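Local coordinates for protein putative hyaluronoglucosaminidase (Clostridium perfringens, PDB 6PWI) that probably acts as a secreted family 84 glycoside hydrolase with hexosaminidase activity, its catalytic barrel joined here to an N-terminal domain and C-terminal helices, at residues Tyr220-Tyr229 and Trp253-Asn264. Residues are numbered along the deposited sequence; the frame is centred on the assembly and turned at random.
Sequences YHSLKWREPY and WTIHPFLKDGMN
Trp-225 wedges against Ile-255, His-256, Pro-257 and Met-263 in the (beta/alpha)8 barrel of this family 84 hydrolase, where the loop after strand 210-213 meets the C-terminal end of strand 250-255 and the loop beyond it. Its first torsion (chi1 64°) turns the indole in toward residues 255-263. Trp-225 CB lies 3.7 Å from Ile-255 CD1, and that methyl also approaches CG, CD2 and CE3 of the indole. Trp-225 CD1 comes near His-256 O. Farther round, Pro-257 CA makes a CH-pi contact over the five-membered ring, 24° off the normal, while Arg-226 CG lies 3.6 Å above the opposite face, toward its rim. One water bridges NE1, by a weak bond, to His-256 O and to Leu-259 N at the start of the turn 259-262. CZ2 nears Met-263 N at the ring edge, and Trp-225 CH2 meets Met-263 SD at 3.9 Å, an oblique Met-aromatic contact. Trp-225 CZ2 also sits 3.6 Å above the centre of the Arg-226 guanidinium, whose NH1 donates to Asp-261 O at 2.6 Å; NH2 adds a weak bond to Gly-262 O and a salt bridge with Asp-274. His-256 N donates to His-221 O (2.9 Å, N-H...O 158°), directly linking the two backbones. The His-256 side chain reaches Asp-299, the predicted proton donor, beside the probable active site. At the other end, Tyr-229 OH, also hydrogen-bonded to Asp-218 OD2, accepts from Trp-253 NE1 within the indole plane, 2.9 Å away.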
ATOM      1  N   TYR A 220     -23.360   1.283   9.771  1.00 40.73           N
ATOM      2  CA  TYR A 220     -23.207   1.561  11.191  1.00 39.74           C
ATOM      3  C   TYR A 220     -22.106   2.580  11.465  1.00 39.19           C
ATOM      4  O   TYR A 220     -21.965   3.019  12.600  1.00 39.10           O
ATOM      5  CB  TYR A 220     -23.057   0.272  11.998  1.00 39.95           C
ATOM      6  CG  TYR A 220     -24.299  -0.579  11.956  1.00 41.49           C
ATOM      7  CD1 TYR A 220     -25.378  -0.312  12.789  1.00 41.12           C
ATOM      8  CD2 TYR A 220     -24.420  -1.615  11.040  1.00 41.01           C
ATOM      9  CE1 TYR A 220     -26.537  -1.072  12.729  1.00 41.34           C
ATOM     10  CE2 TYR A 220     -25.570  -2.382  10.967  1.00 40.59           C
ATOM     11  CZ  TYR A 220     -26.631  -2.111  11.815  1.00 42.56           C
ATOM     12  OH  TYR A 220     -27.754  -2.884  11.739  1.00 43.93           O
ATOM     13  N   HIS A 221     -21.341   2.949  10.434  1.00 40.44           N
ATOM     14  CA  HIS A 221     -20.312   3.965  10.591  1.00 41.93           C
ATOM     15  C   HIS A 221     -20.833   5.283  10.021  1.00 42.78           C
ATOM     16  O   HIS A 221     -20.141   6.297  10.020  1.00 40.89           O
ATOM     17  CB  HIS A 221     -18.983   3.481   9.988  1.00 42.90           C
ATOM     18  CG  HIS A 221     -18.799   3.823   8.549  1.00 46.08           C
ATOM     19  ND1 HIS A 221     -19.683   3.413   7.576  1.00 48.02           N
ATOM     20  CD2 HIS A 221     -17.846   4.540   7.916  1.00 49.23           C
ATOM     21  CE1 HIS A 221     -19.290   3.867   6.405  1.00 48.57           C
ATOM     22  NE2 HIS A 221     -18.164   4.561   6.585  1.00 50.86           N
ATOM     23  N   SER A 222     -22.088   5.256   9.569  1.00 45.38           N
ATOM     24  CA  SER A 222     -22.657   6.330   8.776  1.00 53.39           C
ATOM     25  C   SER A 222     -24.149   6.071   8.608  1.00 59.50           C
ATOM     26  O   SER A 222     -24.529   4.973   8.207  1.00 80.01           O
ATOM     27  CB  SER A 222     -21.968   6.378   7.430  1.00 52.82           C
ATOM     28  OG  SER A 222     -22.571   7.337   6.579  1.00 53.02           O
ATOM     29  N   LEU A 223     -24.985   7.079   8.884  1.00 55.95           N
ATOM     30  CA  LEU A 223     -26.438   6.975   8.755  1.00 53.10           C
ATOM     31  C   LEU A 223     -27.047   6.316   9.992  1.00 48.05           C
ATOM     32  O   LEU A 223     -27.887   6.915  10.656  1.00 46.86           O
ATOM     33  CB  LEU A 223     -26.859   6.253   7.464  1.00 53.14           C
ATOM     34  CG  LEU A 223     -27.523   7.118   6.388  1.00 57.05           C
ATOM     35  CD1 LEU A 223     -27.906   6.283   5.173  1.00 55.32           C
ATOM     36  CD2 LEU A 223     -28.750   7.841   6.928  1.00 54.03           C
ATOM     37  N   LYS A 224     -26.626   5.085  10.290  1.00 43.31           N
ATOM     38  CA  LYS A 224     -27.046   4.406  11.503  1.00 42.52           C
ATOM     39  C   LYS A 224     -25.909   4.446  12.522  1.00 39.97           C
ATOM     40  O   LYS A 224     -25.740   3.511  13.299  1.00 39.04           O
ATOM     41  CB  LYS A 224     -27.458   2.956  11.216  1.00 45.26           C
ATOM     42  CG  LYS A 224     -28.708   2.757  10.365  1.00 46.62           C
ATOM     43  CD  LYS A 224     -29.351   1.402  10.606  1.00 50.50           C
ATOM     44  CE  LYS A 224     -30.467   1.059   9.641  1.00 53.35           C
ATOM     45  NZ  LYS A 224     -29.944   0.528   8.357  1.00 56.52           N
ATOM     46  N   TRP A 225     -25.144   5.545  12.524  1.00 39.40           N
ATOM     47  CA  TRP A 225     -23.983   5.643  13.396  1.00 39.92           C
ATOM     48  C   TRP A 225     -24.387   5.631  14.869  1.00 39.91           C
ATOM     49  O   TRP A 225     -23.575   5.274  15.719  1.00 39.19           O
ATOM     50  CB  TRP A 225     -23.100   6.849  13.054  1.00 38.07           C
ATOM     51  CG  TRP A 225     -23.733   8.193  13.249  1.00 36.69           C
ATOM     52  CD1 TRP A 225     -24.296   8.973  12.280  1.00 37.16           C
ATOM     53  CD2 TRP A 225     -23.841   8.941  14.475  1.00 35.62           C
ATOM     54  NE1 TRP A 225     -24.753  10.148  12.816  1.00 36.83           N
ATOM     55  CE2 TRP A 225     -24.493  10.156  14.162  1.00 36.06           C
ATOM     56  CE3 TRP A 225     -23.465   8.709  15.805  1.00 34.88           C
ATOM     57  CZ2 TRP A 225     -24.769  11.128  15.127  1.00 35.34           C
ATOM     58  CZ3 TRP A 225     -23.735   9.671  16.756  1.00 34.44           C
ATOM     59  CH2 TRP A 225     -24.380  10.863  16.422  1.00 34.32           C
ATOM     60  N   ARG A 226     -25.640   6.011  15.153  1.00 41.44           N
ATOM     61  CA  ARG A 226     -26.129   6.086  16.520  1.00 42.18           C
ATOM     62  C   ARG A 226     -26.284   4.683  17.102  1.00 42.41           C
ATOM     63  O   ARG A 226     -25.974   4.461  18.272  1.00 40.74           O
ATOM     64  CB  ARG A 226     -27.446   6.863  16.583  1.00 41.51           C
ATOM     65  CG  ARG A 226     -27.257   8.369  16.607  1.00 40.23           C
ATOM     66  CD  ARG A 226     -28.560   9.048  16.249  1.00 42.25           C
ATOM     67  NE  ARG A 226     -28.369  10.491  16.225  1.00 43.85           N
ATOM     68  CZ  ARG A 226     -28.399  11.240  15.128  1.00 44.14           C
ATOM     69  NH1 ARG A 226     -28.639  10.684  13.954  1.00 41.69           N
ATOM     70  NH2 ARG A 226     -28.201  12.546  15.212  1.00 43.66           N
ATOM     71  N   GLU A 227     -26.738   3.749  16.261  1.00 43.19           N
ATOM     72  CA  GLU A 227     -27.088   2.406  16.691  1.00 46.13           C
ATOM     73  C   GLU A 227     -25.828   1.560  16.865  1.00 42.72           C
ATOM     74  O   GLU A 227     -24.960   1.553  15.997  1.00 45.25           O
ATOM     75  CB  GLU A 227     -28.046   1.779  15.678  1.00 53.47           C
ATOM     76  CG  GLU A 227     -29.265   2.649  15.410  1.00 64.26           C
ATOM     77  CD  GLU A 227     -30.209   2.160  14.323  1.00 72.22           C
ATOM     78  OE1 GLU A 227     -30.046   1.004  13.862  1.00 75.14           O
ATOM     79  OE2 GLU A 227     -31.109   2.938  13.938  1.00 78.18           O
ATOM     80  N   PRO A 228     -25.681   0.814  17.984  1.00 39.06           N
ATOM     81  CA  PRO A 228     -24.567  -0.123  18.124  1.00 37.25           C
ATOM     82  C   PRO A 228     -24.530  -1.126  16.969  1.00 36.38           C
ATOM     83  O   PRO A 228     -25.559  -1.452  16.385  1.00 35.92           O
ATOM     84  CB  PRO A 228     -24.859  -0.837  19.455  1.00 36.13           C
ATOM     85  CG  PRO A 228     -25.737   0.130  20.226  1.00 35.71           C
ATOM     86  CD  PRO A 228     -26.550   0.853  19.173  1.00 36.77           C
ATOM     87  N   TYR A 229     -23.322  -1.589  16.630  1.00 35.49           N
ATOM     88  CA  TYR A 229     -23.132  -2.673  15.680  1.00 34.23           C
ATOM     89  C   TYR A 229     -23.834  -3.917  16.221  1.00 34.58           C
ATOM     90  O   TYR A 229     -23.749  -4.193  17.414  1.00 34.49           O
ATOM     91  CB  TYR A 229     -21.637  -2.985  15.525  1.00 33.60           C
ATOM     92  CG  TYR A 229     -20.891  -2.221  14.456  1.00 31.10           C
ATOM     93  CD1 TYR A 229     -21.010  -2.566  13.117  1.00 30.76           C
ATOM     94  CD2 TYR A 229     -20.039  -1.177  14.782  1.00 30.77           C
ATOM     95  CE1 TYR A 229     -20.324  -1.882  12.125  1.00 30.32           C
ATOM     96  CE2 TYR A 229     -19.347  -0.480  13.802  1.00 30.96           C
ATOM     97  CZ  TYR A 229     -19.489  -0.831  12.467  1.00 30.67           C
ATOM     98  OH  TYR A 229     -18.824  -0.146  11.490  1.00 27.90           O
ATOM     99  N   TRP A 253     -11.010   2.848  12.976  1.00 23.74           N
ATOM    100  CA  TRP A 253     -12.431   2.893  12.673  1.00 23.23           C
ATOM    101  C   TRP A 253     -12.814   4.336  12.365  1.00 23.05           C
ATOM    102  O   TRP A 253     -12.187   5.246  12.895  1.00 24.36           O
ATOM    103  CB  TRP A 253     -13.247   2.306  13.834  1.00 23.21           C
ATOM    104  CG  TRP A 253     -14.685   2.075  13.472  1.00 23.55           C
ATOM    105  CD1 TRP A 253     -15.190   1.062  12.705  1.00 22.84           C
ATOM    106  CD2 TRP A 253     -15.804   2.904  13.833  1.00 22.59           C
ATOM    107  NE1 TRP A 253     -16.543   1.201  12.568  1.00 22.26           N
ATOM    108  CE2 TRP A 253     -16.951   2.321  13.246  1.00 22.38           C
ATOM    109  CE3 TRP A 253     -15.950   4.071  14.593  1.00 22.56           C
ATOM    110  CZ2 TRP A 253     -18.226   2.866  13.406  1.00 21.96           C
ATOM    111  CZ3 TRP A 253     -17.211   4.608  14.752  1.00 22.71           C
ATOM    112  CH2 TRP A 253     -18.331   4.012  14.163  1.00 22.22           C
ATOM    113  N   THR A 254     -13.823   4.541  11.507  1.00 22.74           N
ATOM    114  CA  THR A 254     -14.213   5.887  11.090  1.00 22.94           C
ATOM    115  C   THR A 254     -15.728   6.075  11.172  1.00 22.49           C
ATOM    116  O   THR A 254     -16.473   5.099  11.188  1.00 21.97           O
ATOM    117  CB  THR A 254     -13.735   6.213   9.665  1.00 22.52           C
ATOM    118  OG1 THR A 254     -14.270   5.251   8.754  1.00 22.26           O
ATOM    119  CG2 THR A 254     -12.227   6.273   9.550  1.00 22.15           C
ATOM    120  N   ILE A 255     -16.165   7.343  11.172  1.00 22.76           N
ATOM    121  CA  ILE A 255     -17.570   7.700  11.318  1.00 24.07           C
ATOM    122  C   ILE A 255     -17.892   8.932  10.466  1.00 25.79           C
ATOM    123  O   ILE A 255     -17.053   9.817  10.317  1.00 27.12           O
ATOM    124  CB  ILE A 255     -17.919   7.908  12.808  1.00 22.99           C
ATOM    125  CG1 ILE A 255     -19.414   8.143  13.021  1.00 22.77           C
ATOM    126  CG2 ILE A 255     -17.072   9.010  13.438  1.00 21.87           C
ATOM    127  CD1 ILE A 255     -19.858   7.927  14.455  1.00 24.35           C
ATOM    128  N   HIS A 256     -19.114   8.977   9.912  1.00 28.76           N
ATOM    129  CA  HIS A 256     -19.654  10.141   9.221  1.00 30.15           C
ATOM    130  C   HIS A 256     -20.792  10.747  10.038  1.00 30.41           C
ATOM    131  O   HIS A 256     -21.952  10.439   9.784  1.00 33.21           O
ATOM    132  CB  HIS A 256     -20.246   9.732   7.866  1.00 31.40           C
ATOM    133  CG  HIS A 256     -19.228   9.299   6.872  1.00 33.79           C
ATOM    134  ND1 HIS A 256     -18.827  10.112   5.830  1.00 34.02           N
ATOM    135  CD2 HIS A 256     -18.523   8.150   6.759  1.00 34.40           C
ATOM    136  CE1 HIS A 256     -17.921   9.478   5.112  1.00 34.41           C
ATOM    137  NE2 HIS A 256     -17.713   8.273   5.665  1.00 34.53           N
ATOM    138  N   PRO A 257     -20.528  11.601  11.050  1.00 29.84           N
ATOM    139  CA  PRO A 257     -21.605  12.156  11.869  1.00 30.51           C
ATOM    140  C   PRO A 257     -22.253  13.475  11.444  1.00 32.62           C
ATOM    141  O   PRO A 257     -23.018  14.048  12.216  1.00 36.15           O
ATOM    142  CB  PRO A 257     -20.874  12.374  13.196  1.00 29.44           C
ATOM    143  CG  PRO A 257     -19.487  12.796  12.773  1.00 29.53           C
ATOM    144  CD  PRO A 257     -19.193  11.995  11.523  1.00 29.56           C
ATOM    145  N   PHE A 258     -21.980  13.956  10.226  1.00 32.96           N
ATOM    146  CA  PHE A 258     -22.460  15.281   9.860  1.00 32.24           C
ATOM    147  C   PHE A 258     -23.396  15.213   8.660  1.00 34.18           C
ATOM    148  O   PHE A 258     -23.531  16.194   7.929  1.00 36.42           O
ATOM    149  CB  PHE A 258     -21.305  16.246   9.577  1.00 31.18           C
ATOM    150  CG  PHE A 258     -20.291  16.389  10.684  1.00 31.65           C
ATOM    151  CD1 PHE A 258     -20.611  17.053  11.860  1.00 31.62           C
ATOM    152  CD2 PHE A 258     -19.012  15.875  10.542  1.00 30.52           C
ATOM    153  CE1 PHE A 258     -19.678  17.187  12.876  1.00 32.04           C
ATOM    154  CE2 PHE A 258     -18.077  16.012  11.557  1.00 31.52           C
ATOM    155  CZ  PHE A 258     -18.412  16.667  12.723  1.00 31.67           C
ATOM    156  N   LEU A 259     -24.052  14.065   8.469  1.00 35.36           N
ATOM    157  CA  LEU A 259     -25.039  13.955   7.405  1.00 37.26           C
ATOM    158  C   LEU A 259     -26.299  14.729   7.801  1.00 39.87           C
ATOM    159  O   LEU A 259     -26.303  15.399   8.839  1.00 38.70           O
ATOM    160  CB  LEU A 259     -25.322  12.475   7.125  1.00 36.07           C
ATOM    161  CG  LEU A 259     -24.115  11.640   6.693  1.00 36.06           C
ATOM    162  CD1 LEU A 259     -24.469  10.163   6.638  1.00 35.47           C
ATOM    163  CD2 LEU A 259     -23.562  12.105   5.355  1.00 33.31           C
ATOM    164  N   LYS A 260     -27.344  14.639   6.956  1.00 43.10           N
ATOM    165  CA  LYS A 260     -28.628  15.307   7.146  1.00 45.15           C
ATOM    166  C   LYS A 260     -29.229  14.923   8.500  1.00 47.83           C
ATOM    167  O   LYS A 260     -29.611  15.799   9.276  1.00 47.06           O
ATOM    168  CB  LYS A 260     -29.593  15.027   5.985  1.00 41.59           C
ATOM    169  N   ASP A 261     -29.283  13.615   8.790  1.00 51.25           N
ATOM    170  CA  ASP A 261     -29.867  13.121  10.029  1.00 53.91           C
ATOM    171  C   ASP A 261     -28.810  13.099  11.130  1.00 51.63           C
ATOM    172  O   ASP A 261     -29.041  12.529  12.191  1.00 51.18           O
ATOM    173  CB  ASP A 261     -30.417  11.699   9.873  1.00 63.07           C
ATOM    174  CG  ASP A 261     -31.084  11.412   8.536  1.00 72.47           C
ATOM    175  OD1 ASP A 261     -31.945  12.225   8.118  1.00 73.16           O
ATOM    176  OD2 ASP A 261     -30.738  10.371   7.923  1.00 71.65           O
ATOM    177  N   GLY A 262     -27.654  13.718  10.869  1.00 49.01           N
ATOM    178  CA  GLY A 262     -26.500  13.594  11.741  1.00 47.13           C
ATOM    179  C   GLY A 262     -26.594  14.448  13.004  1.00 48.09           C
ATOM    180  O   GLY A 262     -27.636  15.022  13.318  1.00 49.17           O
ATOM    181  N   MET A 263     -25.467  14.503  13.720  1.00 47.45           N
ATOM    182  CA  MET A 263     -25.250  15.307  14.908  1.00 48.02           C
ATOM    183  C   MET A 263     -26.135  16.554  14.889  1.00 48.33           C
ATOM    184  O   MET A 263     -26.038  17.383  13.988  1.00 47.96           O
ATOM    185  CB  MET A 263     -23.782  15.735  14.943  1.00 49.80           C
ATOM    186  CG  MET A 263     -23.250  15.945  16.327  1.00 51.90           C
ATOM    187  SD  MET A 263     -22.903  14.371  17.113  1.00 55.52           S
ATOM    188  CE  MET A 263     -22.412  14.960  18.731  1.00 54.89           C
ATOM    189  N   ASN A 264     -26.973  16.680  15.924  1.00 50.34           N
ATOM    190  CA  ASN A 264     -27.956  17.748  16.048  1.00 49.36           C
ATOM    191  C   ASN A 264     -27.392  18.877  16.914  1.00 48.13           C
ATOM    192  O   ASN A 264     -27.180  18.713  18.117  1.00 46.20           O
ATOM    193  CB  ASN A 264     -29.279  17.193  16.581  1.00 50.32           C
ATOM    194  CG  ASN A 264     -30.432  18.174  16.554  1.00 53.23           C
ATOM    195  OD1 ASN A 264     -30.247  19.379  16.386  1.00 55.38           O
ATOM    196  ND2 ASN A 264     -31.635  17.659  16.734  1.00 53.12           N
TER
HETATM  197  O   HOH W   1     -24.311  11.692  10.095  1.00 29.59           O